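Cytosolic ACYL coenzyme A thioester hydrolase (Mus musculus, PDB 2V1O) hydrolyses fatty acyl-CoAs, preferably palmitoyl-CoA, to free fatty acids and coenzyme A, this chain being the N-terminal of its two hotdog domains. Local coordinates at residues K138-E141 with A142-E146; G30-I33 with S34-C38. All blocks are in the same frame, centred on the assembly; numbering follows the deposited sequence.

Interaction 1: K138-E141 with A142-E146. With COA (coenzyme A), chain G.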
ATOM      1  N   LYS A 138     -23.054  14.457 -29.515  1.00 17.44           N
ATOM      2  CA  LYS A 138     -22.883  15.889 -29.233  1.00 17.72           C
ATOM      3  C   LYS A 138     -21.739  16.163 -28.244  1.00 17.51           C
ATOM      4  O   LYS A 138     -20.971  17.114 -28.420  1.00 17.43           O
ATOM      5  CB  LYS A 138     -24.193  16.477 -28.702  1.00 17.81           C
ATOM      6  CG  LYS A 138     -24.245  17.990 -28.697  1.00 19.55           C
ATOM      7  CD  LYS A 138     -25.569  18.492 -28.141  1.00 21.44           C
ATOM      8  CE  LYS A 138     -25.483  19.965 -27.755  1.00 23.05           C
ATOM      9  NZ  LYS A 138     -25.433  20.868 -28.939  1.00 25.31           N
ATOM     10  N   ARG A 139     -21.637  15.337 -27.205  1.00 17.02           N
ATOM     11  CA  ARG A 139     -20.555  15.472 -26.223  1.00 16.72           C
ATOM     12  C   ARG A 139     -19.204  15.126 -26.852  1.00 17.04           C
ATOM     13  O   ARG A 139     -18.213  15.813 -26.603  1.00 17.10           O
ATOM     14  CB  ARG A 139     -20.818  14.613 -24.984  1.00 16.73           C
ATOM     15  CG  ARG A 139     -22.082  14.997 -24.217  1.00 15.59           C
ATOM     16  CD  ARG A 139     -22.198  14.264 -22.879  1.00 16.20           C
ATOM     17  NE  ARG A 139     -22.322  12.811 -23.040  1.00 16.05           N
ATOM     18  CZ  ARG A 139     -23.469  12.148 -23.177  1.00 16.50           C
ATOM     19  NH1 ARG A 139     -24.636  12.791 -23.177  1.00 15.41           N
ATOM     20  NH2 ARG A 139     -23.448  10.826 -23.310  1.00 16.02           N
ATOM     21  N   TYR A 140     -19.184  14.071 -27.665  1.00 16.87           N
ATOM     22  CA  TYR A 140     -18.007  13.669 -28.440  1.00 17.08           C
ATOM     23  C   TYR A 140     -17.504  14.810 -29.321  1.00 17.29           C
ATOM     24  O   TYR A 140     -16.328  15.165 -29.283  1.00 17.52           O
ATOM     25  CB  TYR A 140     -18.348  12.454 -29.308  1.00 16.82           C
ATOM     26  CG  TYR A 140     -17.336  12.158 -30.393  1.00 16.92           C
ATOM     27  CD1 TYR A 140     -16.035  11.786 -30.070  1.00 15.34           C
ATOM     28  CD2 TYR A 140     -17.685  12.238 -31.748  1.00 15.34           C
ATOM     29  CE1 TYR A 140     -15.100  11.504 -31.063  1.00 16.24           C
ATOM     30  CE2 TYR A 140     -16.755  11.955 -32.748  1.00 15.71           C
ATOM     31  CZ  TYR A 140     -15.462  11.589 -32.393  1.00 15.95           C
ATOM     32  OH  TYR A 140     -14.532  11.295 -33.363  1.00 15.92           O
ATOM     33  N   GLU A 141     -18.408  15.373 -30.115  1.00 17.42           N
ATOM     34  CA  GLU A 141     -18.099  16.515 -30.974  1.00 17.58           C
ATOM     35  C   GLU A 141     -17.576  17.724 -30.188  1.00 17.83           C
ATOM     36  O   GLU A 141     -16.649  18.393 -30.630  1.00 17.29           O
ATOM     37  CB  GLU A 141     -19.334  16.892 -31.793  1.00 17.56           C
ATOM     38  CG  GLU A 141     -19.710  15.848 -32.846  1.00 17.05           C
ATOM     39  CD  GLU A 141     -21.126  16.009 -33.381  1.00 17.94           C
ATOM     40  OE1 GLU A 141     -21.933  16.750 -32.782  1.00 18.64           O
ATOM     41  OE2 GLU A 141     -21.435  15.393 -34.416  1.00 18.80           O
ATOM     42  N   ALA A 142     -18.159  17.983 -29.018  1.00 18.33           N
ATOM     43  CA  ALA A 142     -17.738  19.098 -28.161  1.00 18.83           C
ATOM     44  C   ALA A 142     -16.259  18.986 -27.749  1.00 19.34           C
ATOM     45  O   ALA A 142     -15.480  19.935 -27.935  1.00 19.39           O
ATOM     46  CB  ALA A 142     -18.641  19.194 -26.931  1.00 18.72           C
ATOM     47  N   GLN A 143     -15.877  17.831 -27.212  1.00 19.63           N
ATOM     48  CA  GLN A 143     -14.494  17.621 -26.774  1.00 20.35           C
ATOM     49  C   GLN A 143     -13.515  17.525 -27.954  1.00 20.80           C
ATOM     50  O   GLN A 143     -12.399  18.040 -27.882  1.00 20.89           O
ATOM     51  CB  GLN A 143     -14.367  16.441 -25.783  1.00 20.49           C
ATOM     52  CG  GLN A 143     -14.961  15.098 -26.233  1.00 19.79           C
ATOM     53  CD  GLN A 143     -13.966  14.175 -26.934  1.00 20.16           C
ATOM     54  OE1 GLN A 143     -14.234  12.987 -27.117  1.00 21.72           O
ATOM     55  NE2 GLN A 143     -12.823  14.706 -27.310  1.00 17.68           N
ATOM     56  N   LYS A 144     -13.952  16.897 -29.045  1.00 21.59           N
ATOM     57  CA  LYS A 144     -13.157  16.814 -30.274  1.00 22.56           C
ATOM     58  C   LYS A 144     -12.811  18.222 -30.790  1.00 23.05           C
ATOM     59  O   LYS A 144     -11.654  18.521 -31.103  1.00 22.83           O
ATOM     60  CB  LYS A 144     -13.929  16.010 -31.333  1.00 22.79           C
ATOM     61  CG  LYS A 144     -13.144  15.616 -32.577  1.00 24.23           C
ATOM     62  CD  LYS A 144     -12.446  14.276 -32.396  1.00 24.57           C
ATOM     63  CE  LYS A 144     -11.879  13.792 -33.720  1.00 24.72           C
ATOM     64  NZ  LYS A 144     -10.749  12.850 -33.528  1.00 23.51           N
ATOM     65  N   LEU A 145     -13.824  19.083 -30.842  1.00 23.52           N
ATOM     66  CA  LEU A 145     -13.681  20.459 -31.305  1.00 24.43           C
ATOM     67  C   LEU A 145     -12.790  21.281 -30.371  1.00 24.78           C
ATOM     68  O   LEU A 145     -11.922  22.026 -30.830  1.00 24.68           O
ATOM     69  CB  LEU A 145     -15.067  21.103 -31.443  1.00 24.13           C
ATOM     70  CG  LEU A 145     -15.933  20.830 -32.690  1.00 25.64           C
ATOM     71  CD1 LEU A 145     -15.839  19.392 -33.235  1.00 26.29           C
ATOM     72  CD2 LEU A 145     -17.396  21.200 -32.414  1.00 26.40           C
ATOM     73  N   GLU A 146     -13.004  21.125 -29.065  1.00 25.53           N
ATOM     74  CA  GLU A 146     -12.239  21.845 -28.046  1.00 26.61           C
ATOM     75  C   GLU A 146     -10.743  21.528 -28.101  1.00 27.22           C
ATOM     76  O   GLU A 146      -9.912  22.412 -27.882  1.00 26.98           O
ATOM     77  CB  GLU A 146     -12.783  21.544 -26.649  1.00 26.59           C
ATOM     78  CG  GLU A 146     -12.251  22.464 -25.563  1.00 27.65           C
ATOM     79  CD  GLU A 146     -11.994  21.731 -24.268  1.00 28.92           C
ATOM     80  OE1 GLU A 146     -12.654  22.065 -23.261  1.00 30.72           O
ATOM     81  OE2 GLU A 146     -11.134  20.819 -24.258  1.00 28.67           O
TER
HETATM   82  N1A COA G1162      -9.836  13.129 -25.088  1.00 21.02           N
HETATM   83  C2A COA G1162     -10.766  12.389 -25.781  1.00 21.40           C
HETATM   84  N3A COA G1162     -10.388  11.725 -26.925  1.00 21.23           N
HETATM   85  C4A COA G1162      -9.102  11.806 -27.354  1.00 20.74           C
HETATM   86  C5A COA G1162      -8.143  12.539 -26.667  1.00 21.09           C
HETATM   87  C6A COA G1162      -8.521  13.208 -25.516  1.00 20.93           C
HETATM   88  N6A COA G1162      -7.645  13.943 -24.834  1.00 21.04           N
HETATM   89  N7A COA G1162      -6.965  12.428 -27.334  1.00 21.85           N
HETATM   90  C8A COA G1162      -7.165  11.646 -28.417  1.00 21.25           C
HETATM   91  N9A COA G1162      -8.477  11.259 -28.435  1.00 21.64           N
HETATM   92  C1B COA G1162      -9.120  10.290 -29.323  1.00 21.11           C
HETATM   93  C2B COA G1162      -9.382  10.874 -30.704  1.00 22.07           C
HETATM   94  O2B COA G1162     -10.537  11.683 -30.701  1.00 21.82           O
HETATM   95  C3B COA G1162      -9.482   9.606 -31.537  1.00 21.14           C
HETATM   96  O3B COA G1162     -10.782   9.045 -31.504  1.00 22.85           O
HETATM   97  P3B COA G1162     -11.797   9.184 -32.750  1.00 22.47           P
HETATM   98  O7A COA G1162     -12.186  10.623 -32.847  1.00 22.70           O
HETATM   99  O8A COA G1162     -11.074   8.754 -34.004  1.00 23.11           O
HETATM  100  O9A COA G1162     -13.005   8.322 -32.484  1.00 22.85           O
HETATM  101  C4B COA G1162      -8.540   8.639 -30.821  1.00 21.99           C
HETATM  102  O4B COA G1162      -8.276   9.186 -29.542  1.00 22.50           O
HETATM  103  C5B COA G1162      -7.234   8.410 -31.573  1.00 22.70           C
HETATM  104  O5B COA G1162      -6.662   9.636 -31.973  1.00 24.57           O
HETATM  105  P1A COA G1162      -5.189   9.627 -32.606  1.00 26.82           P
HETATM  106  O1A COA G1162      -5.050   8.443 -33.521  1.00 27.62           O
HETATM  107  O2A COA G1162      -4.961  10.959 -33.287  1.00 25.82           O
HETATM  108  O3A COA G1162      -4.171   9.444 -31.373  1.00 26.61           O
HETATM  109  P2A COA G1162      -3.527  10.642 -30.521  1.00 27.76           P
HETATM  110  O4A COA G1162      -4.481  11.798 -30.345  1.00 26.38           O
HETATM  111  O5A COA G1162      -2.191  11.069 -31.087  1.00 27.37           O
HETATM  112  O6A COA G1162      -3.255   9.908 -29.121  1.00 27.77           O
HETATM  113  CBP COA G1162      -3.810   8.948 -26.991  1.00 25.26           C
HETATM  114  CCP COA G1162      -4.346   9.581 -28.275  1.00 26.55           C
HETATM  115  CDP COA G1162      -4.949   8.877 -25.967  1.00 26.06           C
HETATM  116  CEP COA G1162      -3.374   7.527 -27.348  1.00 26.61           C
HETATM  117  CAP COA G1162      -2.639   9.794 -26.474  1.00 24.18           C
HETATM  118  OAP COA G1162      -3.039  11.127 -26.221  1.00 22.98           O
HETATM  119  C9P COA G1162      -1.999   9.217 -25.234  1.00 22.45           C
HETATM  120  O9P COA G1162      -1.162   8.105 -25.346  1.00 22.40           O
HETATM  121  N8P COA G1162      -2.268   9.813 -24.081  1.00 21.87           N
HETATM  122  C7P COA G1162      -1.873   9.246 -22.803  1.00 22.35           C
HETATM  123  C6P COA G1162      -2.818   8.129 -22.361  1.00 20.06           C
HETATM  124  C5P COA G1162      -2.374   7.609 -21.012  1.00 20.89           C
HETATM  125  O5P COA G1162      -1.334   6.931 -20.932  1.00 19.80           O
HETATM  126  N4P COA G1162      -3.147   7.924 -19.969  1.00 21.81           N
HETATM  127  C3P COA G1162      -2.674   7.926 -18.587  1.00 25.57           C
HETATM  128  C2P COA G1162      -1.554   8.954 -18.311  1.00 25.87           C
HETATM  129  S1P COA G1162      -1.041   8.720 -16.595  1.00 33.47           S
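O7A, an oxygen on the 3'-phosphate of coenzyme A, is gripped by two side chains one helical turn apart, Tyr140 and Lys144. NZ of Lys144 donates to O7A at 2.7 Å, and the tyrosine hydroxyl OH donates to the same O7A over a very short 2.5 Å. This oxygen lies in the plane of the tyrosine ring, at its edge. The ammonium also reaches the ribose: Lys144 NZ to O2B of coenzyme A measures 3.1 Å, so one lysine bridges phosphate and sugar hydroxyl. Its positive charge would offset part of the phosphate charge and probably makes the neighbouring phenol a stronger donor.

Both side chains leave the helix with CG anti to the backbone N (chi1 166° for Tyr140, -169° for Lys144) and run side by side in the same direction. The lysine bends at chi2 (89°) and is extended beyond it, bringing CE to 3.7 Å from Tyr140 OH. Lys144 N donates to Tyr140 O at 2.9 Å, an i to i+4 bond of the helix that holds their backbones one turn apart. Gln143 lies beside the pair; its CG comes 3.3 Å from Tyr140 O, and its amide end approaches the adenine.

Further hydrogen bonds to the coenzyme A come from Ser78, His80, Leu50 and Arg147 and, across the interface, from Asp57 and Phe58 of the second subunit. The contact is at the surface, on the C-terminal part of helix 130-146. Tyr140 and Gln143 pack on Trp107 of strand 98-112, while Gln143 also touches Arg52 and Glu54 of strand 46-57. Salt bridges from Arg139 to Glu83 and from Glu146 to Arg52 tie the helix to strands 82-91 and 46-57.

Interaction 2: G30-I33 with S34-C38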
ATOM      1  N   GLY A  30     -13.654   3.175 -14.550  1.00  9.18           N
ATOM      2  CA  GLY A  30     -13.567   3.497 -15.969  1.00  9.14           C
ATOM      3  C   GLY A  30     -12.671   2.549 -16.742  1.00  9.39           C
ATOM      4  O   GLY A  30     -13.017   2.118 -17.857  1.00  9.68           O
ATOM      5  N   ALA A  31     -11.531   2.205 -16.152  1.00  9.06           N
ATOM      6  CA  ALA A  31     -10.546   1.370 -16.840  1.00  9.52           C
ATOM      7  C   ALA A  31     -11.106  -0.024 -17.090  1.00  9.40           C
ATOM      8  O   ALA A  31     -10.917  -0.570 -18.169  1.00  9.79           O
ATOM      9  CB  ALA A  31      -9.243   1.293 -16.046  1.00  9.34           C
ATOM     10  N   ILE A  32     -11.796  -0.585 -16.097  1.00  8.82           N
ATOM     11  CA  ILE A  32     -12.366  -1.935 -16.230  1.00  8.89           C
ATOM     12  C   ILE A  32     -13.436  -1.983 -17.321  1.00  8.74           C
ATOM     13  O   ILE A  32     -13.395  -2.842 -18.216  1.00  8.62           O
ATOM     14  CB  ILE A  32     -12.958  -2.449 -14.900  1.00  8.62           C
ATOM     15  CG1 ILE A  32     -11.834  -2.808 -13.922  1.00  8.60           C
ATOM     16  CG2 ILE A  32     -13.879  -3.664 -15.140  1.00  8.33           C
ATOM     17  CD1 ILE A  32     -12.291  -2.866 -12.455  1.00  8.87           C
ATOM     18  N   ILE A  33     -14.382  -1.048 -17.255  1.00  9.06           N
ATOM     19  CA  ILE A  33     -15.545  -1.098 -18.148  1.00  9.72           C
ATOM     20  C   ILE A  33     -15.121  -0.864 -19.607  1.00  9.98           C
ATOM     21  O   ILE A  33     -15.613  -1.527 -20.532  1.00  9.90           O
ATOM     22  CB  ILE A  33     -16.689  -0.142 -17.660  1.00  9.65           C
ATOM     23  CG1 ILE A  33     -18.051  -0.582 -18.226  1.00  9.40           C
ATOM     24  CG2 ILE A  33     -16.351   1.340 -17.947  1.00  9.71           C
ATOM     25  CD1 ILE A  33     -19.257   0.047 -17.513  1.00 10.18           C
ATOM     26  N   SER A  34     -14.166   0.040 -19.807  1.00 10.12           N
ATOM     27  CA  SER A  34     -13.728   0.391 -21.156  1.00 10.61           C
ATOM     28  C   SER A  34     -12.858  -0.718 -21.775  1.00 10.49           C
ATOM     29  O   SER A  34     -13.043  -1.074 -22.937  1.00  9.71           O
ATOM     30  CB  SER A  34     -13.021   1.757 -21.158  1.00 10.99           C
ATOM     31  OG  SER A  34     -11.898   1.744 -20.286  1.00 14.51           O
ATOM     32  N   THR A  35     -11.928  -1.272 -20.994  1.00 10.13           N
ATOM     33  CA  THR A  35     -11.096  -2.391 -21.466  1.00 10.32           C
ATOM     34  C   THR A  35     -11.958  -3.601 -21.849  1.00  9.89           C
ATOM     35  O   THR A  35     -11.784  -4.166 -22.927  1.00  9.53           O
ATOM     36  CB  THR A  35     -10.018  -2.779 -20.431  1.00 10.41           C
ATOM     37  OG1 THR A  35      -9.097  -1.687 -20.279  1.00  9.91           O
ATOM     38  CG2 THR A  35      -9.260  -4.032 -20.870  1.00 10.86           C
ATOM     39  N   ARG A  36     -12.903  -3.984 -20.984  1.00  9.76           N
ATOM     40  CA  ARG A  36     -13.803  -5.098 -21.288  1.00  9.51           C
ATOM     41  C   ARG A  36     -14.535  -4.847 -22.607  1.00  9.71           C
ATOM     42  O   ARG A  36     -14.569  -5.704 -23.504  1.00  9.72           O
ATOM     43  CB  ARG A  36     -14.824  -5.293 -20.162  1.00  9.42           C
ATOM     44  CG  ARG A  36     -15.709  -6.528 -20.378  1.00 10.05           C
ATOM     45  CD  ARG A  36     -16.965  -6.488 -19.533  1.00 11.01           C
ATOM     46  NE  ARG A  36     -16.701  -6.636 -18.106  1.00 11.18           N
ATOM     47  CZ  ARG A  36     -16.783  -5.654 -17.205  1.00 11.66           C
ATOM     48  NH1 ARG A  36     -17.109  -4.421 -17.577  1.00 10.55           N
ATOM     49  NH2 ARG A  36     -16.528  -5.907 -15.924  1.00 10.18           N
ATOM     50  N   HIS A  37     -15.098  -3.650 -22.738  1.00  9.77           N
ATOM     51  CA  HIS A  37     -15.811  -3.318 -23.949  1.00 10.52           C
ATOM     52  C   HIS A  37     -14.944  -3.362 -25.204  1.00 10.68           C
ATOM     53  O   HIS A  37     -15.375  -3.867 -26.247  1.00 10.93           O
ATOM     54  CB  HIS A  37     -16.483  -1.960 -23.863  1.00 10.24           C
ATOM     55  CG  HIS A  37     -17.211  -1.623 -25.115  1.00 10.80           C
ATOM     56  ND1 HIS A  37     -16.693  -0.771 -26.068  1.00 12.66           N
ATOM     57  CD2 HIS A  37     -18.351  -2.130 -25.639  1.00 11.32           C
ATOM     58  CE1 HIS A  37     -17.519  -0.721 -27.097  1.00 10.58           C
ATOM     59  NE2 HIS A  37     -18.531  -1.535 -26.863  1.00 12.44           N
ATOM     60  N   CYS A  38     -13.732  -2.820 -25.110  1.00 10.60           N
ATOM     61  CA  CYS A  38     -12.850  -2.739 -26.276  1.00 11.38           C
ATOM     62  C   CYS A  38     -12.324  -4.100 -26.760  1.00 11.29           C
ATOM     63  O   CYS A  38     -11.855  -4.225 -27.902  1.00 11.18           O
ATOM     64  CB  CYS A  38     -11.717  -1.743 -26.019  1.00 11.58           C
ATOM     65  SG  CYS A  38     -12.320  -0.043 -26.018  1.00 12.37           S
TER
HETATM   66  O   HOH W   1     -17.831  -3.212 -20.381  1.00 16.24           O
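Arg36 folds back along helix 19-38 toward the preceding turn, its side chain crossing those of Ile32 and Ile33 at a slant, with Ile32 O over one face of the guanidinium. NH2 of Arg36 lies 3.6 Å from CG2 of Ile32, and NH1 of Arg36 is 4.0 Å from CG1 of Ile33, so the charged end rests against aliphatic branches. The turn comes at chi3 (-69°), after a stem that starts anti to the backbone N (chi1 -175°) and stays extended through chi2. A water in the guanidinium plane, at its edge, accepts from Arg36 NH1 at 3.1 Å and donates to Ile33 O at 2.8 Å, linking the arginine to the backbone one turn earlier. Its strongest polar partner lies across the interface: NE of Arg36 forms a salt bridge with Glu91 of the third subunit.

Ser34 turns its hydroxyl back toward the helix. With chi1 at 59°, OG sits between its own backbone N and carbonyl carbon and donates to Gly30 O at 2.7 Å. Ser34 N also bonds Gly30 O, at 3.1 Å, and the two donors arrive from opposite faces of the carbonyl plane; the buried hydroxyl thus finds an acceptor within the helix. Thr35 OG1, beside its own backbone N, lies 3.0 Å from Ala31 O and accepts a hydrogen bond from Ala48 N of strand 46-57.

Ile33 packs on Ala72 and Ile74, Ser34 on Ala48 and Tyr108, whereas Ile32 meets Ile5 of the third subunit. Such a long helix lying against a curved antiparallel sheet is the signature of the hotdog fold, in which the helix is the sausage and the sheet the bun.

Overall arrangement
Both interactions are local contacts between residues three or four apart within single helices, but the helices differ in role. Interaction 2 is partly buried, its centre about 9 Å from the centre of the chain, on helix 19-38 of the hotdog core; interaction 1 is a surface contact, centred about 18 Å from the chain centre, on the C-terminal helix 130-146. Their nearest atoms stay about 13 Å apart, yet strands 46-57 and 98-112 pack against both. The chemistry follows the setting: in 30-38 a serine hydroxyl bonds to a helix carbonyl and an arginine reaches the third subunit, whereas in 138-146 polar side chains project to a nucleotide that the second subunit also binds.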